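Local coordinates for protein NAD-dependent epimerase/dehydratase (Methylobacillus flagellatus KT, PDB 3GPI) that is of unknown function, with a fold of the NAD-dependent epimerase/dehydratase family that probably binds a dinucleotide cofactor, at residues Thr182-Arg187 against Ser268-Leu273; Arg225-Arg230 against Ala272-Met277. One frame throughout, in Å; residues are numbered along the deposited sequence. Where two conformers were deposited one is given.

Contact 1 (Thr182-Arg187 against Ser268-Leu273); sequences TNRIHR and SGYGAL. With EDO (1,2-ethanediol), chain C; EDO (1,2-ethanediol), chain B.
Arg184 and Tyr270 approach each other from a strand and a helix: the arginine CG sits between its backbone N and carbonyl carbon (chi1 68°) and the chain, extended at chi2, bends at chi3 (45°), while the tyrosine CG is anti to its carbonyl carbon, beside the backbone N (chi1 -78°). Their closest atoms, Arg184 NE and Tyr270 CE2, are 4.1 Å apart, and the 1,2-ethanediol of chain B, probably from the crystallisation liquor, bridges them. Its O1 accepts a bond from Arg184 NE at 2.9 Å, in the guanidinium plane, and at the edge of the phenol ring it is hydrogen-bonded to Tyr270 OH at 2.7 Å, where either hydroxyl could donate. Tyr158, in strand 149-158, stacks on Tyr270 and meets His186 edge-to-face.

At the other end of strand 184-186, the imidazole of His186 packs against the turn of helix 266-277 where Gly269 bares its backbone: CD2 of His186 comes to 4.3 Å from Gly269 CA, and its NE2 to 4.4 Å from Leu273 CD2. Its ND1 caps the N of Asp188 at the start of helix 187-201, and Tyr263 stacks on the ring. An alanine in place of Arg184 would probably leave Tyr270 OH without the diol-mediated link and open a gap beside the ring edge. The contact joins a sheet strand of the Rossmann-type fold to the C-terminal helix by loose van der Waals packing and one diol-mediated polar bridge, which need not reflect a natural ligand.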
ATOM      1  N   THR A 182      -6.167 -12.855   7.513  1.00 12.51           N
ATOM      2  CA  THR A 182      -5.107 -11.969   7.035  1.00 13.12           C
ATOM      3  C   THR A 182      -5.348 -11.646   5.564  1.00 12.89           C
ATOM      4  O   THR A 182      -5.742 -12.538   4.769  1.00 14.40           O
ATOM      5  CB  THR A 182      -3.690 -12.596   7.239  1.00 13.34           C
ATOM      6  OG1 THR A 182      -3.568 -13.830   6.499  1.00 14.90           O
ATOM      7  CG2 THR A 182      -3.407 -12.852   8.720  1.00 14.85           C
ATOM      8  N   ASN A 183      -5.069 -10.389   5.227  1.00 12.01           N
ATOM      9  CA  ASN A 183      -5.289  -9.828   3.887  1.00 11.41           C
ATOM     10  C   ASN A 183      -3.980  -9.236   3.459  1.00 12.72           C
ATOM     11  O   ASN A 183      -3.267  -8.613   4.250  1.00 14.15           O
ATOM     12  CB  ASN A 183      -6.342  -8.743   3.931  1.00 11.84           C
ATOM     13  CG  ASN A 183      -7.689  -9.252   4.404  1.00 12.48           C
ATOM     14  OD1 ASN A 183      -8.470  -9.799   3.636  1.00 13.46           O
ATOM     15  ND2 ASN A 183      -7.951  -9.090   5.694  1.00 14.37           N
ATOM     16  N   ARG A 184      -3.660  -9.420   2.189  1.00 11.92           N
ATOM     17  CA  ARG A 184      -2.330  -8.964   1.694  1.00 11.93           C
ATOM     18  C   ARG A 184      -2.344  -8.434   0.268  1.00 10.82           C
ATOM     19  O   ARG A 184      -3.250  -8.728  -0.511  1.00 11.58           O
ATOM     20  CB  ARG A 184      -1.295 -10.113   1.733  1.00 12.24           C
ATOM     21  CG  ARG A 184      -1.603 -11.225   0.712  1.00 12.72           C
ATOM     22  CD  ARG A 184      -0.873 -12.579   0.911  1.00 13.16           C
ATOM     23  NE  ARG A 184      -0.972 -12.875   2.331  1.00 15.71           N
ATOM     24  CZ  ARG A 184      -2.105 -13.136   2.951  1.00 14.89           C
ATOM     25  NH1 ARG A 184      -3.213 -13.427   2.283  1.00 14.85           N
ATOM     26  NH2 ARG A 184      -2.103 -13.155   4.258  1.00 16.24           N
ATOM     27  N   ILE A 185      -1.324  -7.647  -0.052  1.00 10.63           N
ATOM     28  CA  ILE A 185      -1.084  -7.199  -1.410  1.00 12.35           C
ATOM     29  C   ILE A 185       0.419  -7.233  -1.600  1.00 11.95           C
ATOM     30  O   ILE A 185       1.175  -6.750  -0.782  1.00 12.38           O
ATOM     31  CB  ILE A 185      -1.710  -5.775  -1.644  1.00 12.26           C
ATOM     32  CG1 ILE A 185      -1.588  -5.336  -3.118  1.00 14.92           C
ATOM     33  CG2 ILE A 185      -1.112  -4.737  -0.707  1.00 14.28           C
ATOM     34  CD1 ILE A 185      -2.563  -6.086  -4.097  1.00 15.88           C
ATOM     35  N   HIS A 186       0.860  -7.786  -2.726  1.00 12.01           N
ATOM     36  CA  HIS A 186       2.278  -7.779  -3.012  1.00 12.43           C
ATOM     37  C   HIS A 186       2.694  -6.362  -3.414  1.00 12.96           C
ATOM     38  O   HIS A 186       1.967  -5.676  -4.150  1.00 11.75           O
ATOM     39  CB  HIS A 186       2.541  -8.721  -4.186  1.00 12.99           C
ATOM     40  CG  HIS A 186       3.996  -9.029  -4.414  1.00 13.03           C
ATOM     41  ND1 HIS A 186       4.893  -8.101  -4.930  1.00 14.00           N
ATOM     42  CD2 HIS A 186       4.699 -10.170  -4.211  1.00 14.60           C
ATOM     43  CE1 HIS A 186       6.086  -8.670  -5.028  1.00 16.89           C
ATOM     44  NE2 HIS A 186       5.993  -9.926  -4.612  1.00 16.27           N
ATOM     45  N   ARG A 187       3.846  -5.916  -2.930  1.00 13.11           N
ATOM     46  CA  ARG A 187       4.395  -4.606  -3.304  1.00 13.94           C
ATOM     47  C   ARG A 187       4.272  -4.320  -4.798  1.00 12.58           C
ATOM     48  O   ARG A 187       3.902  -3.211  -5.199  1.00 12.67           O
ATOM     49  CB  ARG A 187       5.864  -4.524  -2.897  1.00 14.45           C
ATOM     50  CG  ARG A 187       6.571  -3.209  -3.258  1.00 16.34           C
ATOM     51  CD  ARG A 187       8.096  -3.454  -3.355  1.00 18.01           C
ATOM     52  NE  ARG A 187       8.470  -4.222  -4.537  1.00 19.08           N
ATOM     53  CZ  ARG A 187       9.703  -4.599  -4.835  1.00 21.43           C
ATOM     54  NH1 ARG A 187      10.704  -4.299  -4.022  1.00 23.99           N
ATOM     55  NH2 ARG A 187       9.920  -5.326  -5.919  1.00 23.66           N
ATOM     56  N   SER A 268       1.154 -17.711  -5.298  1.00 16.35           N
ATOM     57  CA  SER A 268       1.974 -17.076  -6.328  0.50 16.93           C
ATOM     58  C   SER A 268       3.054 -16.163  -5.744  1.00 16.85           C
ATOM     59  O   SER A 268       4.245 -16.232  -6.091  1.00 17.26           O
ATOM     60  CB  SER A 268       1.058 -16.268  -7.255  0.50 16.89           C
ATOM     61  OG  SER A 268       0.175 -17.161  -7.899  0.50 21.70           O
ATOM     62  N   GLY A 269       2.638 -15.251  -4.862  1.00 14.94           N
ATOM     63  CA  GLY A 269       3.538 -14.281  -4.315  1.00 15.13           C
ATOM     64  C   GLY A 269       4.609 -14.888  -3.428  1.00 15.58           C
ATOM     65  O   GLY A 269       5.804 -14.602  -3.601  1.00 16.38           O
ATOM     66  N   TYR A 270       4.194 -15.687  -2.452  1.00 15.24           N
ATOM     67  CA  TYR A 270       5.195 -16.314  -1.610  1.00 15.93           C
ATOM     68  C   TYR A 270       5.979 -17.380  -2.358  1.00 17.23           C
ATOM     69  O   TYR A 270       7.163 -17.538  -2.089  1.00 18.10           O
ATOM     70  CB  TYR A 270       4.592 -16.832  -0.309  1.00 15.71           C
ATOM     71  CG  TYR A 270       4.357 -15.740   0.695  1.00 14.25           C
ATOM     72  CD1 TYR A 270       5.420 -15.107   1.318  1.00 14.57           C
ATOM     73  CD2 TYR A 270       3.072 -15.318   1.012  1.00 13.92           C
ATOM     74  CE1 TYR A 270       5.244 -14.081   2.242  1.00 15.55           C
ATOM     75  CE2 TYR A 270       2.863 -14.290   1.959  1.00 13.49           C
ATOM     76  CZ  TYR A 270       3.945 -13.681   2.562  1.00 13.15           C
ATOM     77  OH  TYR A 270       3.753 -12.673   3.452  1.00 14.28           O
ATOM     78  N   GLY A 271       5.341 -18.063  -3.302  1.00 17.03           N
ATOM     79  CA  GLY A 271       6.131 -18.941  -4.223  1.00 18.38           C
ATOM     80  C   GLY A 271       7.316 -18.180  -4.854  1.00 20.60           C
ATOM     81  O   GLY A 271       8.481 -18.646  -4.821  1.00 20.39           O
ATOM     82  N   ALA A 272       7.065 -16.981  -5.384  1.00 19.37           N
ATOM     83  CA  ALA A 272       8.130 -16.198  -6.030  1.00 21.05           C
ATOM     84  C   ALA A 272       9.204 -15.743  -5.029  1.00 21.82           C
ATOM     85  O   ALA A 272      10.389 -15.653  -5.350  1.00 23.67           O
ATOM     86  CB  ALA A 272       7.527 -14.999  -6.750  1.00 20.30           C
ATOM     87  N   LEU A 273       8.818 -15.498  -3.786  1.00 21.08           N
ATOM     88  CA  LEU A 273       9.749 -14.874  -2.876  1.00 22.44           C
ATOM     89  C   LEU A 273      10.652 -15.918  -2.309  1.00 22.79           C
ATOM     90  O   LEU A 273      11.856 -15.670  -2.113  1.00 23.03           O
ATOM     91  CB  LEU A 273       9.006 -14.160  -1.759  1.00 20.85           C
ATOM     92  CG  LEU A 273       8.291 -12.887  -2.159  1.00 21.81           C
ATOM     93  CD1 LEU A 273       7.385 -12.456  -1.019  1.00 23.52           C
ATOM     94  CD2 LEU A 273       9.315 -11.799  -2.479  1.00 25.88           C
TER
HETATM   95  C1  EDO C 286      -4.992  -8.587   7.588  1.00 27.77           C
HETATM   96  O1  EDO C 286      -3.654  -8.971   7.434  1.00 28.72           O
HETATM   97  C2  EDO C 286      -5.256  -7.297   6.890  1.00 25.24           C
HETATM   98  O2  EDO C 286      -6.483  -6.715   7.222  1.00 33.55           O
HETATM   99  C1  EDO B 285       1.092 -11.067   4.981  1.00 25.61           C
HETATM  100  O1  EDO B 285       1.242 -11.909   3.888  1.00 15.92           O
HETATM  101  C2  EDO B 285      -0.304 -11.388   5.396  1.00 26.08           C
HETATM  102  O2  EDO B 285      -0.172 -11.994   6.652  1.00 23.92           O

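Contact 2 (Arg225-Arg230 against Ala272-Met277); sequences RWLADR and ALLAAM
Arg230 folds back over Trp226 within helix 220-230: CD of the arginine stands 3.3 Å above the indole plane, displaced to the border of the ring system, and the guanidinium carries Trp226 NE1 over the centre of one face. At the edge of the same guanidinium, in its plane, lies Trp226 O, and at the edge of the indole lies Leu227 CD2. This is a helix-helix contact in the C-terminal part of an epimerase/dehydratase-family fold, between helices 220-230 and 266-277, where Leu274 is the one residue of 272-277 that reaches across.

The bend of the arginine at chi2 (138°) turns its chain away from the second helix after CB; Arg230 CB alone touches Leu274 CD1, at 4.1 Å. The same methyl, Leu274 CD1, meets Leu227 CD2 at 4.3 Å, so a single leucine branch packs against two side chains one helical turn apart. Ile166, in helix 164-168, also touches Leu274, while Met165 of that helix touches Leu227; the short helix thus contributes to the apolar surroundings of both leucines. Tyr266 meets Trp226 edge-to-face near the start of helix 266-277. The contact between the segments is wholly apolar, and the exposed arginine lends it only the base of its side chain.

Besides its contact with the indole, the guanidinium is held in its fold-back by a bond from Arg230 NH1 to Trp226 O at 3.2 Å, with an N-H...O angle of 150°. Trp226 O also receives the helical bond from Arg230 N at 3.1 Å, and the two donors come to it from opposite faces of the carbonyl plane.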
ATOM      1  N   ARG A 225       1.380 -22.347   8.189  1.00 13.09           N
ATOM      2  CA  ARG A 225       1.627 -23.761   7.899  1.00 12.47           C
ATOM      3  C   ARG A 225       2.042 -23.971   6.457  1.00 13.05           C
ATOM      4  O   ARG A 225       2.899 -24.796   6.203  1.00 13.98           O
ATOM      5  CB  ARG A 225       0.398 -24.591   8.226  1.00 12.97           C
ATOM      6  CG  ARG A 225       0.190 -24.784   9.714  1.00 14.42           C
ATOM      7  CD  ARG A 225      -1.047 -25.580   9.930  1.00 16.40           C
ATOM      8  NE  ARG A 225      -1.188 -25.943  11.325  1.00 20.34           N
ATOM      9  CZ  ARG A 225      -1.823 -27.045  11.713  1.00 22.32           C
ATOM     10  NH1 ARG A 225      -2.313 -27.897  10.808  1.00 22.94           N
ATOM     11  NH2 ARG A 225      -1.933 -27.288  13.013  1.00 23.41           N
ATOM     12  N   TRP A 226       1.434 -23.233   5.514  1.00 13.26           N
ATOM     13  CA  TRP A 226       1.786 -23.390   4.090  1.00 13.68           C
ATOM     14  C   TRP A 226       3.259 -22.975   3.922  1.00 14.71           C
ATOM     15  O   TRP A 226       4.064 -23.650   3.229  1.00 14.44           O
ATOM     16  CB  TRP A 226       0.829 -22.476   3.268  1.00 14.16           C
ATOM     17  CG  TRP A 226       0.980 -22.646   1.750  1.00 14.87           C
ATOM     18  CD1 TRP A 226       0.235 -23.471   0.951  1.00 19.78           C
ATOM     19  CD2 TRP A 226       1.890 -21.967   0.892  1.00 15.08           C
ATOM     20  NE1 TRP A 226       0.635 -23.351  -0.348  1.00 18.39           N
ATOM     21  CE2 TRP A 226       1.646 -22.432  -0.420  1.00 17.10           C
ATOM     22  CE3 TRP A 226       2.869 -20.992   1.089  1.00 16.05           C
ATOM     23  CZ2 TRP A 226       2.368 -21.965  -1.531  1.00 19.15           C
ATOM     24  CZ3 TRP A 226       3.586 -20.513  -0.015  1.00 17.18           C
ATOM     25  CH2 TRP A 226       3.337 -21.024  -1.314  1.00 17.64           C
ATOM     26  N   LEU A 227       3.632 -21.853   4.539  1.00 13.27           N
ATOM     27  CA  LEU A 227       4.998 -21.377   4.471  1.00 14.33           C
ATOM     28  C   LEU A 227       6.000 -22.317   5.172  1.00 14.40           C
ATOM     29  O   LEU A 227       7.138 -22.495   4.714  1.00 14.97           O
ATOM     30  CB  LEU A 227       5.085 -19.984   5.059  1.00 13.63           C
ATOM     31  CG  LEU A 227       4.486 -18.876   4.173  1.00 14.31           C
ATOM     32  CD1 LEU A 227       4.413 -17.580   4.913  1.00 14.45           C
ATOM     33  CD2 LEU A 227       5.261 -18.734   2.836  1.00 16.26           C
ATOM     34  N   ALA A 228       5.546 -22.915   6.267  1.00 14.47           N
ATOM     35  CA  ALA A 228       6.378 -23.858   7.012  1.00 14.51           C
ATOM     36  C   ALA A 228       6.580 -25.107   6.148  1.00 14.51           C
ATOM     37  O   ALA A 228       7.720 -25.584   6.036  1.00 14.98           O
ATOM     38  CB  ALA A 228       5.712 -24.208   8.330  1.00 14.60           C
ATOM     39  N   ASP A 229       5.516 -25.580   5.491  1.00 14.38           N
ATOM     40  CA  ASP A 229       5.595 -26.761   4.629  1.00 15.24           C
ATOM     41  C   ASP A 229       6.610 -26.575   3.511  1.00 16.93           C
ATOM     42  O   ASP A 229       7.430 -27.462   3.216  1.00 18.76           O
ATOM     43  CB  ASP A 229       4.232 -27.114   4.050  1.00 15.86           C
ATOM     44  CG  ASP A 229       3.295 -27.712   5.069  1.00 16.10           C
ATOM     45  OD1 ASP A 229       3.709 -27.974   6.226  1.00 18.47           O
ATOM     46  OD2 ASP A 229       2.091 -27.912   4.727  1.00 20.92           O
ATOM     47  N   ARG A 230       6.634 -25.405   2.919  1.00 17.70           N
ATOM     48  CA  ARG A 230       7.551 -25.193   1.818  1.00 18.47           C
ATOM     49  C   ARG A 230       8.974 -24.900   2.247  1.00 18.44           C
ATOM     50  O   ARG A 230       9.859 -24.828   1.411  1.00 21.12           O
ATOM     51  CB  ARG A 230       6.997 -24.087   0.900  1.00 20.13           C
ATOM     52  CG  ARG A 230       6.079 -24.735  -0.160  1.00 25.18           C
ATOM     53  CD  ARG A 230       4.817 -23.990  -0.428  1.00 29.05           C
ATOM     54  NE  ARG A 230       3.812 -24.841  -1.076  1.00 29.30           N
ATOM     55  CZ  ARG A 230       2.891 -25.538  -0.419  1.00 28.16           C
ATOM     56  NH1 ARG A 230       2.855 -25.501   0.912  1.00 24.94           N
ATOM     57  NH2 ARG A 230       2.012 -26.297  -1.084  1.00 27.87           N
ATOM     58  N   ALA A 272       7.065 -16.981  -5.384  1.00 19.37           N
ATOM     59  CA  ALA A 272       8.130 -16.198  -6.030  1.00 21.05           C
ATOM     60  C   ALA A 272       9.204 -15.743  -5.029  1.00 21.82           C
ATOM     61  O   ALA A 272      10.389 -15.653  -5.350  1.00 23.67           O
ATOM     62  CB  ALA A 272       7.527 -14.999  -6.750  1.00 20.30           C
ATOM     63  N   LEU A 273       8.818 -15.498  -3.786  1.00 21.08           N
ATOM     64  CA  LEU A 273       9.749 -14.874  -2.876  1.00 22.44           C
ATOM     65  C   LEU A 273      10.652 -15.918  -2.309  1.00 22.79           C
ATOM     66  O   LEU A 273      11.856 -15.670  -2.113  1.00 23.03           O
ATOM     67  CB  LEU A 273       9.006 -14.160  -1.759  1.00 20.85           C
ATOM     68  CG  LEU A 273       8.291 -12.887  -2.159  1.00 21.81           C
ATOM     69  CD1 LEU A 273       7.385 -12.456  -1.019  1.00 23.52           C
ATOM     70  CD2 LEU A 273       9.315 -11.799  -2.479  1.00 25.88           C
ATOM     71  N   LEU A 274      10.092 -17.099  -2.082  1.00 21.49           N
ATOM     72  CA  LEU A 274      10.894 -18.222  -1.642  1.00 24.30           C
ATOM     73  C   LEU A 274      11.922 -18.524  -2.724  1.00 24.14           C
ATOM     74  O   LEU A 274      13.113 -18.650  -2.424  1.00 25.72           O
ATOM     75  CB  LEU A 274      10.023 -19.432  -1.338  1.00 22.74           C
ATOM     76  CG  LEU A 274       9.229 -19.276  -0.020  1.00 24.25           C
ATOM     77  CD1 LEU A 274       8.125 -20.285   0.045  1.00 23.66           C
ATOM     78  CD2 LEU A 274      10.053 -19.365   1.286  1.00 25.44           C
ATOM     79  N   ALA A 275      11.481 -18.591  -3.981  1.00 24.57           N
ATOM     80  CA  ALA A 275      12.408 -18.900  -5.090  1.00 24.26           C
ATOM     81  C   ALA A 275      13.567 -17.905  -5.181  1.00 25.73           C
ATOM     82  O   ALA A 275      14.695 -18.311  -5.419  1.00 26.46           O
ATOM     83  CB  ALA A 275      11.647 -18.987  -6.424  1.00 24.14           C
ATOM     84  N   ALA A 276      13.308 -16.621  -4.946  1.00 26.57           N
ATOM     85  CA  ALA A 276      14.293 -15.562  -5.126  1.00 28.29           C
ATOM     86  C   ALA A 276      15.280 -15.500  -3.969  1.00 30.05           C
ATOM     87  O   ALA A 276      16.492 -15.323  -4.172  1.00 30.42           O
ATOM     88  CB  ALA A 276      13.595 -14.200  -5.303  1.00 27.81           C
ATOM     89  N   MET A 277      14.761 -15.647  -2.753  1.00 31.33           N
ATOM     90  CA  MET A 277      15.586 -15.582  -1.556  1.00 32.67           C
ATOM     91  C   MET A 277      16.611 -16.723  -1.535  1.00 34.74           C
ATOM     92  O   MET A 277      17.688 -16.567  -0.944  1.00 35.30           O
ATOM     93  CB  MET A 277      14.709 -15.538  -0.276  1.00 31.72           C
ATOM     94  CG  MET A 277      14.107 -16.880   0.209  1.00 27.31           C
ATOM     95  SD  MET A 277      13.005 -16.655   1.659  1.00 21.41           S
ATOM     96  CE  MET A 277      13.729 -17.948   2.768  1.00 24.22           C
TER

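Contacts 1 and 2 share helix 266-277, their centres 10 Å apart, and overlap at Ala272 and Leu273. Two neighbouring turns of that helix are used differently: Gly269, Tyr270 and Leu273 face the strand of 182-187, whereas Leu274 faces 225-230. Tyr270 joins the two, its CB packing 3.7 Å from Leu227 CD2 and 3.8 Å from Trp226 CZ3, and Trp226 CH2 lies 4.1 Å from Gly271 N. Helix 164-168 touches both contacts through Ile166. Both bound diols lie at contact 1, while contact 2, its centre about 22 Å from the centre of the chain against 13 Å, lies farther toward the periphery.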